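PDB 3ERV: putative C39-like peptidase, which is of unknown function but probably cleaves peptide bonds with a cysteine nucleophile, as clan CA cysteine peptidases do. Local coordinates for residues A[38-43]-A[54-59]; A[178-183]-A[190-195]. All coordinates share one frame; numbering follows the deposited sequence.

Interaction 1 of 2, residues A[38-43]-A[54-59]; sequences PFIQQL and SLAMML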
ATOM      1  N   PRO A  38      -4.787 -13.909   3.389  1.00 43.66           N
ATOM      2  CA  PRO A  38      -5.019 -14.448   2.029  1.00 43.30           C
ATOM      3  C   PRO A  38      -4.015 -13.893   1.001  1.00 44.25           C
ATOM      4  O   PRO A  38      -3.499 -12.815   1.165  1.00 43.92           O
ATOM      5  CB  PRO A  38      -6.456 -13.964   1.689  1.00 42.88           C
ATOM      6  CG  PRO A  38      -7.095 -13.697   2.943  1.00 45.19           C
ATOM      7  CD  PRO A  38      -5.999 -13.320   3.987  1.00 41.82           C
ATOM      8  N   PHE A  39      -3.730 -14.652  -0.054  1.00 44.77           N
ATOM      9  CA  PHE A  39      -2.749 -14.236  -1.032  1.00 44.81           C
ATOM     10  C   PHE A  39      -3.498 -13.954  -2.324  1.00 44.73           C
ATOM     11  O   PHE A  39      -4.224 -14.811  -2.823  1.00 44.89           O
ATOM     12  CB  PHE A  39      -1.642 -15.334  -1.187  1.00 46.07           C
ATOM     13  CG  PHE A  39      -0.830 -15.234  -2.472  1.00 48.01           C
ATOM     14  CD1 PHE A  39       0.266 -14.432  -2.558  1.00 50.47           C
ATOM     15  CD2 PHE A  39      -1.185 -15.997  -3.593  1.00 54.61           C
ATOM     16  CE1 PHE A  39       1.006 -14.353  -3.769  1.00 55.68           C
ATOM     17  CE2 PHE A  39      -0.457 -15.934  -4.788  1.00 57.08           C
ATOM     18  CZ  PHE A  39       0.640 -15.105  -4.873  1.00 54.33           C
ATOM     19  N   ILE A  40      -3.314 -12.739  -2.849  1.00 45.29           N
ATOM     20  CA  ILE A  40      -3.842 -12.315  -4.165  1.00 45.46           C
ATOM     21  C   ILE A  40      -2.740 -11.641  -5.025  1.00 46.20           C
ATOM     22  O   ILE A  40      -1.845 -10.949  -4.509  1.00 44.94           O
ATOM     23  CB  ILE A  40      -5.036 -11.321  -4.006  1.00 45.39           C
ATOM     24  CG1 ILE A  40      -6.019 -11.843  -2.945  1.00 46.03           C
ATOM     25  CG2 ILE A  40      -5.788 -11.153  -5.373  1.00 43.54           C
ATOM     26  CD1 ILE A  40      -7.113 -10.837  -2.516  1.00 44.42           C
ATOM     27  N   GLN A  41      -2.821 -11.851  -6.338  1.00 46.45           N
ATOM     28  CA  GLN A  41      -1.916 -11.243  -7.292  1.00 46.53           C
ATOM     29  C   GLN A  41      -2.701 -10.163  -8.037  1.00 45.98           C
ATOM     30  O   GLN A  41      -3.857 -10.403  -8.353  1.00 44.42           O
ATOM     31  CB  GLN A  41      -1.422 -12.314  -8.286  1.00 47.39           C
ATOM     32  CG  GLN A  41      -0.357 -13.261  -7.673  1.00 49.30           C
ATOM     33  CD  GLN A  41       0.911 -12.521  -7.188  1.00 55.89           C
ATOM     34  OE1 GLN A  41       1.924 -12.444  -7.919  1.00 54.62           O
ATOM     35  NE2 GLN A  41       0.866 -11.973  -5.937  1.00 56.87           N
ATOM     36  N   GLN A  42      -2.083  -9.002  -8.329  1.00 44.42           N
ATOM     37  CA  GLN A  42      -2.780  -7.975  -9.113  1.00 45.00           C
ATOM     38  C   GLN A  42      -2.990  -8.392 -10.585  1.00 45.70           C
ATOM     39  O   GLN A  42      -4.046  -8.100 -11.168  1.00 45.63           O
ATOM     40  CB  GLN A  42      -2.076  -6.612  -9.023  1.00 44.69           C
ATOM     41  CG  GLN A  42      -0.638  -6.546  -9.624  1.00 44.10           C
ATOM     42  CD  GLN A  42       0.083  -5.260  -9.228  1.00 41.89           C
ATOM     43  OE1 GLN A  42       0.437  -5.072  -8.083  1.00 47.90           O
ATOM     44  NE2 GLN A  42       0.288  -4.367 -10.186  1.00 43.37           N
ATOM     45  N   LEU A  43      -1.994  -9.071 -11.171  1.00 45.50           N
ATOM     46  CA  LEU A  43      -2.077  -9.489 -12.580  1.00 46.65           C
ATOM     47  C   LEU A  43      -2.825 -10.771 -12.651  1.00 45.88           C
ATOM     48  O   LEU A  43      -2.828 -11.520 -11.690  1.00 47.50           O
ATOM     49  CB  LEU A  43      -0.677  -9.717 -13.192  1.00 46.79           C
ATOM     50  CG  LEU A  43       0.227  -8.510 -13.189  1.00 47.70           C
ATOM     51  CD1 LEU A  43       1.681  -8.903 -13.509  1.00 48.56           C
ATOM     52  CD2 LEU A  43      -0.316  -7.474 -14.187  1.00 48.24           C
ATOM     53  N   SER A  54      -3.460  -5.227  -2.309  1.00 41.23           N
ATOM     54  CA  SER A  54      -3.035  -5.307  -0.895  1.00 41.27           C
ATOM     55  C   SER A  54      -4.188  -4.986   0.079  1.00 40.38           C
ATOM     56  O   SER A  54      -4.383  -5.644   1.126  1.00 40.18           O
ATOM     57  CB  SER A  54      -1.883  -4.320  -0.614  1.00 41.74           C
ATOM     58  OG  SER A  54      -0.688  -4.626  -1.381  1.00 41.47           O
ATOM     59  N   LEU A  55      -4.931  -3.947  -0.272  1.00 38.67           N
ATOM     60  CA  LEU A  55      -6.099  -3.605   0.465  1.00 39.15           C
ATOM     61  C   LEU A  55      -7.106  -4.764   0.451  1.00 38.89           C
ATOM     62  O   LEU A  55      -7.664  -5.064   1.488  1.00 40.52           O
ATOM     63  CB  LEU A  55      -6.741  -2.293  -0.044  1.00 38.63           C
ATOM     64  CG  LEU A  55      -7.950  -1.895   0.842  1.00 39.28           C
ATOM     65  CD1 LEU A  55      -7.514  -1.580   2.302  1.00 36.74           C
ATOM     66  CD2 LEU A  55      -8.755  -0.704   0.209  1.00 36.96           C
ATOM     67  N   ALA A  56      -7.312  -5.418  -0.696  1.00 37.97           N
ATOM     68  CA  ALA A  56      -8.207  -6.564  -0.750  1.00 38.27           C
ATOM     69  C   ALA A  56      -7.827  -7.714   0.215  1.00 39.50           C
ATOM     70  O   ALA A  56      -8.650  -8.186   1.014  1.00 39.56           O
ATOM     71  CB  ALA A  56      -8.388  -7.059  -2.225  1.00 36.58           C
ATOM     72  N   MET A  57      -6.561  -8.090   0.210  1.00 40.19           N
ATOM     73  CA  MET A  57      -6.028  -9.081   1.165  1.00 41.12           C
ATOM     74  C   MET A  57      -6.295  -8.685   2.627  1.00 41.43           C
ATOM     75  O   MET A  57      -6.696  -9.535   3.453  1.00 42.09           O
ATOM     76  CB  MET A  57      -4.496  -9.262   0.967  1.00 39.71           C
ATOM     77  CG  MET A  57      -4.071 -10.096  -0.289  1.00 39.60           C
ATOM     78  SD  MET A  57      -2.245 -10.396  -0.501  1.00 30.41           S
ATOM     79  CE  MET A  57      -1.765  -9.015  -1.539  1.00 37.79           C
ATOM     80  N   MET A  58      -6.055  -7.416   2.959  1.00 41.78           N
ATOM     81  CA  MET A  58      -6.282  -6.905   4.319  1.00 41.19           C
ATOM     82  C   MET A  58      -7.743  -6.999   4.694  1.00 41.74           C
ATOM     83  O   MET A  58      -8.092  -7.529   5.778  1.00 43.11           O
ATOM     84  CB  MET A  58      -5.812  -5.428   4.439  1.00 41.53           C
ATOM     85  CG  MET A  58      -5.709  -4.782   5.908  1.00 40.41           C
ATOM     86  SD  MET A  58      -5.849  -2.958   6.045  1.00 31.37           S
ATOM     87  CE  MET A  58      -7.648  -2.854   5.854  1.00 39.86           C
ATOM     88  N   LEU A  59      -8.606  -6.480   3.810  1.00 41.40           N
ATOM     89  CA  LEU A  59     -10.070  -6.521   4.040  1.00 40.39           C
ATOM     90  C   LEU A  59     -10.637  -7.952   4.197  1.00 40.45           C
ATOM     91  O   LEU A  59     -11.447  -8.205   5.098  1.00 40.83           O
ATOM     92  CB  LEU A  59     -10.788  -5.812   2.878  1.00 38.82           C
ATOM     93  CG  LEU A  59     -10.638  -4.262   2.925  1.00 39.31           C
ATOM     94  CD1 LEU A  59     -11.389  -3.596   1.764  1.00 37.40           C
ATOM     95  CD2 LEU A  59     -11.154  -3.743   4.270  1.00 38.49           C
TER
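The loop leading into helix 50-61 packs P38 and I40 against M57, on the helix that carries C50 of a likely Cys-His-Asp triad. M57 does most of the touching from the helix. Its CG stands anti to its own carbonyl carbon (chi1 -75°), and the chain then runs extended before bending at the thioether. This lays the side chain alongside the loop backbone from P38 to I40. CG of M57 comes 3.1 Å from P38 O, a close fit for a methylene against a carbonyl. SD of M57 sits beside the same oxygen, at 3.2 Å from P38 O. The sulfur also accepts a weak hydrogen bond: I40 N to M57 SD is 3.5 Å, with 159° at the hydrogen. Past the bend, CE of M57 lies 3.5 Å from I40 O.

I40 turns its CB toward the helix, and its side chain slides past that of M57 in the opposite direction. CG1 of I40 meets CG of M57 at 3.7 Å. CD1 of I40 goes on to the methyl of A56, 4.0 Å from its CB. The P38 ring takes a smaller share, with CD 3.9 Å from M57 O. The CB of F39 is turned away from the helix, and the ring touches D198 and L200. The CB of Q41 is turned away too, but its amide folds back to I40 O. Its NE2 donates from above the carbonyl plane, 44° out of it.

I40 also touches Q60 of the same helix and K68 of helix 68-74. K68 NZ makes a hydrogen bond with Q41 O. Helix 50-61 is covered further round by helix 68-74, where A56 meets L71, and by helix 109-119, where L55 meets L112, L115 and A116.

Interaction 2 of 2, residues A[178-183]-A[190-195]; sequences HCVVLI and VYIRDP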
ATOM      1  N   HIS A 178       5.479   1.068  -5.025  1.00 49.15           N
ATOM      2  CA  HIS A 178       4.888  -0.228  -4.845  1.00 48.90           C
ATOM      3  C   HIS A 178       4.072  -0.320  -3.536  1.00 48.67           C
ATOM      4  O   HIS A 178       4.199   0.516  -2.610  1.00 49.15           O
ATOM      5  CB  HIS A 178       5.981  -1.299  -4.907  1.00 48.78           C
ATOM      6  CG  HIS A 178       5.453  -2.699  -5.096  1.00 50.07           C
ATOM      7  ND1 HIS A 178       4.390  -2.994  -5.931  1.00 51.48           N
ATOM      8  CD2 HIS A 178       5.841  -3.880  -4.556  1.00 51.25           C
ATOM      9  CE1 HIS A 178       4.151  -4.293  -5.902  1.00 51.10           C
ATOM     10  NE2 HIS A 178       5.013  -4.854  -5.069  1.00 52.88           N
ATOM     11  N   CYS A 179       3.223  -1.336  -3.434  1.00 47.70           N
ATOM     12  CA  CYS A 179       2.392  -1.451  -2.233  1.00 45.19           C
ATOM     13  C   CYS A 179       2.239  -2.902  -1.897  1.00 44.54           C
ATOM     14  O   CYS A 179       1.952  -3.713  -2.759  1.00 44.68           O
ATOM     15  CB  CYS A 179       1.027  -0.783  -2.464  1.00 44.98           C
ATOM     16  SG  CYS A 179      -0.101  -0.942  -1.073  1.00 42.96           S
ATOM     17  N   VAL A 180       2.441  -3.227  -0.631  1.00 44.55           N
ATOM     18  CA  VAL A 180       2.447  -4.618  -0.163  1.00 43.33           C
ATOM     19  C   VAL A 180       1.760  -4.685   1.216  1.00 42.59           C
ATOM     20  O   VAL A 180       1.473  -3.664   1.841  1.00 41.85           O
ATOM     21  CB  VAL A 180       3.917  -5.244  -0.097  1.00 44.60           C
ATOM     22  CG1 VAL A 180       4.687  -5.105  -1.449  1.00 41.90           C
ATOM     23  CG2 VAL A 180       4.717  -4.657   1.042  1.00 43.30           C
ATOM     24  N   VAL A 181       1.489  -5.896   1.677  1.00 42.61           N
ATOM     25  CA  VAL A 181       0.935  -6.117   3.005  1.00 42.73           C
ATOM     26  C   VAL A 181       2.037  -6.641   3.888  1.00 44.65           C
ATOM     27  O   VAL A 181       2.645  -7.672   3.553  1.00 46.21           O
ATOM     28  CB  VAL A 181      -0.252  -7.169   3.018  1.00 42.44           C
ATOM     29  CG1 VAL A 181      -0.903  -7.226   4.415  1.00 37.15           C
ATOM     30  CG2 VAL A 181      -1.298  -6.845   1.901  1.00 39.14           C
ATOM     31  N   LEU A 182       2.277  -5.934   4.991  1.00 45.29           N
ATOM     32  CA  LEU A 182       3.168  -6.380   6.059  1.00 46.71           C
ATOM     33  C   LEU A 182       2.473  -7.419   6.923  1.00 47.58           C
ATOM     34  O   LEU A 182       1.453  -7.138   7.582  1.00 48.43           O
ATOM     35  CB  LEU A 182       3.622  -5.201   6.929  1.00 46.72           C
ATOM     36  CG  LEU A 182       4.501  -5.544   8.158  1.00 46.46           C
ATOM     37  CD1 LEU A 182       5.860  -6.121   7.754  1.00 46.41           C
ATOM     38  CD2 LEU A 182       4.693  -4.333   9.055  1.00 47.86           C
ATOM     39  N   ILE A 183       2.992  -8.632   6.917  1.00 46.90           N
ATOM     40  CA  ILE A 183       2.319  -9.670   7.626  1.00 47.77           C
ATOM     41  C   ILE A 183       3.180 -10.319   8.704  1.00 49.19           C
ATOM     42  O   ILE A 183       2.726 -11.252   9.387  1.00 49.39           O
ATOM     43  CB  ILE A 183       1.808 -10.781   6.678  1.00 47.43           C
ATOM     44  CG1 ILE A 183       2.978 -11.600   6.084  1.00 46.95           C
ATOM     45  CG2 ILE A 183       0.772 -10.215   5.602  1.00 44.57           C
ATOM     46  CD1 ILE A 183       2.481 -12.947   5.440  1.00 45.38           C
ATOM     47  N   VAL A 190      11.554  -8.674   7.431  1.00 59.20           N
ATOM     48  CA  VAL A 190      10.091  -8.563   7.470  1.00 57.23           C
ATOM     49  C   VAL A 190       9.536  -9.543   6.457  1.00 57.36           C
ATOM     50  O   VAL A 190      10.253  -9.974   5.540  1.00 56.48           O
ATOM     51  CB  VAL A 190       9.521  -7.150   7.173  1.00 56.79           C
ATOM     52  CG1 VAL A 190       9.962  -6.149   8.241  1.00 56.81           C
ATOM     53  CG2 VAL A 190       9.873  -6.684   5.776  1.00 55.74           C
ATOM     54  N   TYR A 191       8.260  -9.894   6.651  1.00 56.10           N
ATOM     55  CA  TYR A 191       7.567 -10.850   5.807  1.00 55.54           C
ATOM     56  C   TYR A 191       6.355 -10.151   5.171  1.00 53.83           C
ATOM     57  O   TYR A 191       5.574  -9.489   5.869  1.00 52.90           O
ATOM     58  CB  TYR A 191       7.144 -12.059   6.659  1.00 56.22           C
ATOM     59  CG  TYR A 191       8.344 -12.779   7.235  1.00 58.29           C
ATOM     60  CD1 TYR A 191       8.921 -13.851   6.556  1.00 61.29           C
ATOM     61  CD2 TYR A 191       8.911 -12.377   8.442  1.00 59.30           C
ATOM     62  CE1 TYR A 191      10.040 -14.507   7.063  1.00 62.96           C
ATOM     63  CE2 TYR A 191      10.037 -13.024   8.967  1.00 63.16           C
ATOM     64  CZ  TYR A 191      10.592 -14.087   8.272  1.00 64.96           C
ATOM     65  OH  TYR A 191      11.696 -14.742   8.777  1.00 67.07           O
ATOM     66  N   ILE A 192       6.207 -10.270   3.855  1.00 52.35           N
ATOM     67  CA  ILE A 192       5.147  -9.541   3.185  1.00 51.08           C
ATOM     68  C   ILE A 192       4.311 -10.414   2.256  1.00 50.59           C
ATOM     69  O   ILE A 192       4.723 -11.522   1.874  1.00 50.23           O
ATOM     70  CB  ILE A 192       5.721  -8.359   2.378  1.00 51.51           C
ATOM     71  CG1 ILE A 192       6.608  -8.892   1.245  1.00 51.28           C
ATOM     72  CG2 ILE A 192       6.492  -7.386   3.302  1.00 50.14           C
ATOM     73  CD1 ILE A 192       7.258  -7.815   0.419  1.00 51.49           C
ATOM     74  N   ARG A 193       3.129  -9.894   1.903  1.00 49.50           N
ATOM     75  CA  ARG A 193       2.383 -10.321   0.701  1.00 48.64           C
ATOM     76  C   ARG A 193       2.599  -9.253  -0.375  1.00 48.23           C
ATOM     77  O   ARG A 193       2.246  -8.078  -0.196  1.00 47.62           O
ATOM     78  CB  ARG A 193       0.876 -10.469   0.995  1.00 48.13           C
ATOM     79  CG  ARG A 193       0.527 -11.629   1.894  1.00 47.95           C
ATOM     80  CD  ARG A 193       0.303 -12.944   1.158  1.00 45.59           C
ATOM     81  NE  ARG A 193      -0.159 -13.895   2.168  1.00 48.84           N
ATOM     82  CZ  ARG A 193       0.591 -14.807   2.767  1.00 48.42           C
ATOM     83  NH1 ARG A 193       1.879 -14.954   2.404  1.00 45.39           N
ATOM     84  NH2 ARG A 193       0.040 -15.582   3.717  1.00 45.79           N
ATOM     85  N   ASP A 194       3.201  -9.658  -1.486  1.00 47.99           N
ATOM     86  CA  ASP A 194       3.487  -8.752  -2.582  1.00 48.26           C
ATOM     87  C   ASP A 194       2.631  -9.130  -3.799  1.00 47.90           C
ATOM     88  O   ASP A 194       2.851 -10.202  -4.400  1.00 48.40           O
ATOM     89  CB  ASP A 194       4.968  -8.873  -2.921  1.00 48.97           C
ATOM     90  CG  ASP A 194       5.411  -7.875  -3.953  1.00 50.89           C
ATOM     91  OD1 ASP A 194       4.607  -7.514  -4.853  1.00 50.28           O
ATOM     92  OD2 ASP A 194       6.580  -7.441  -3.829  1.00 56.29           O
ATOM     93  N   PRO A 195       1.661  -8.256  -4.170  1.00 47.18           N
ATOM     94  CA  PRO A 195       0.699  -8.559  -5.236  1.00 47.20           C
ATOM     95  C   PRO A 195       1.345  -8.753  -6.617  1.00 48.66           C
ATOM     96  O   PRO A 195       0.677  -9.207  -7.540  1.00 48.44           O
ATOM     97  CB  PRO A 195      -0.262  -7.344  -5.238  1.00 46.74           C
ATOM     98  CG  PRO A 195       0.472  -6.245  -4.521  1.00 46.15           C
ATOM     99  CD  PRO A 195       1.486  -6.893  -3.602  1.00 46.82           C
TER
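H178, near the start of strand 177-185, meets D194, which comes just after strand 189-193 of the same β hairpin. The CG of D194 is anti to its backbone N (chi1 -174°), which carries the carboxylate across to the neighbouring strand. CB of D194 passes CG1 of V180 at 4.1 Å. CG and OD2 of D194 each lie 3.8 Å from V180 CG1. At the tip, OD1 of D194 accepts a hydrogen bond from H178 NE2 at 2.7 Å. The bond leaves in the plane of the imidazole but reaches OD1 from above the carboxylate plane, 39° out of it. OD1 also takes the N-H of L196.

The strands behind this pair are antiparallel. V181 and R193 form a hydrogen-bonded pair, with R193 N to V181 O at 2.8 Å and V181 N to R193 O in return. I183 N to Y191 O continues the ladder. L182 and I192 make the next, non-hydrogen-bonded pair, and V180 CG2 packs on I192 CG2 at 4.0 Å. R193 lies on the same face as V181. CD1 of I183 lies over one face of the R193 guanidinium, toward its rim and 3.7 Å from R193 NH1. NH2 of R193 makes a hydrogen bond to V37 O, and the side chain also touches M57.

P195 closes the end of the contact with its ring against C179 O, CD being 3.3 Å away. The H178 side chain touches C50. The D194 bond would favour this rotation of the imidazole, consistent with a Cys-His-Asp triad as in C39 peptidases, though its role here is inferred.

How the interactions relate
The two contacts lie about 10 Å apart, centre to centre, and follow in series along the chain. Interaction 1 joins a loop to helix 50-61. Interaction 2 is a hairpin in the antiparallel sheet beside that helix. They touch directly. Q42 N is 2.9 Å from P195 O, a probable hydrogen bond. Q41 NE2 likewise reaches D194 O. S54 OG lies near C179 O, so the helix also meets the strand. The loop 38-43 thus runs between the helix and the end of strand 189-193. Helix 50-61, strand 177-185 and the residue after strand 189-193 supply C50, H178 and D194, a probable Cys-His-Asp triad. All four segments belong to the peptidase family region.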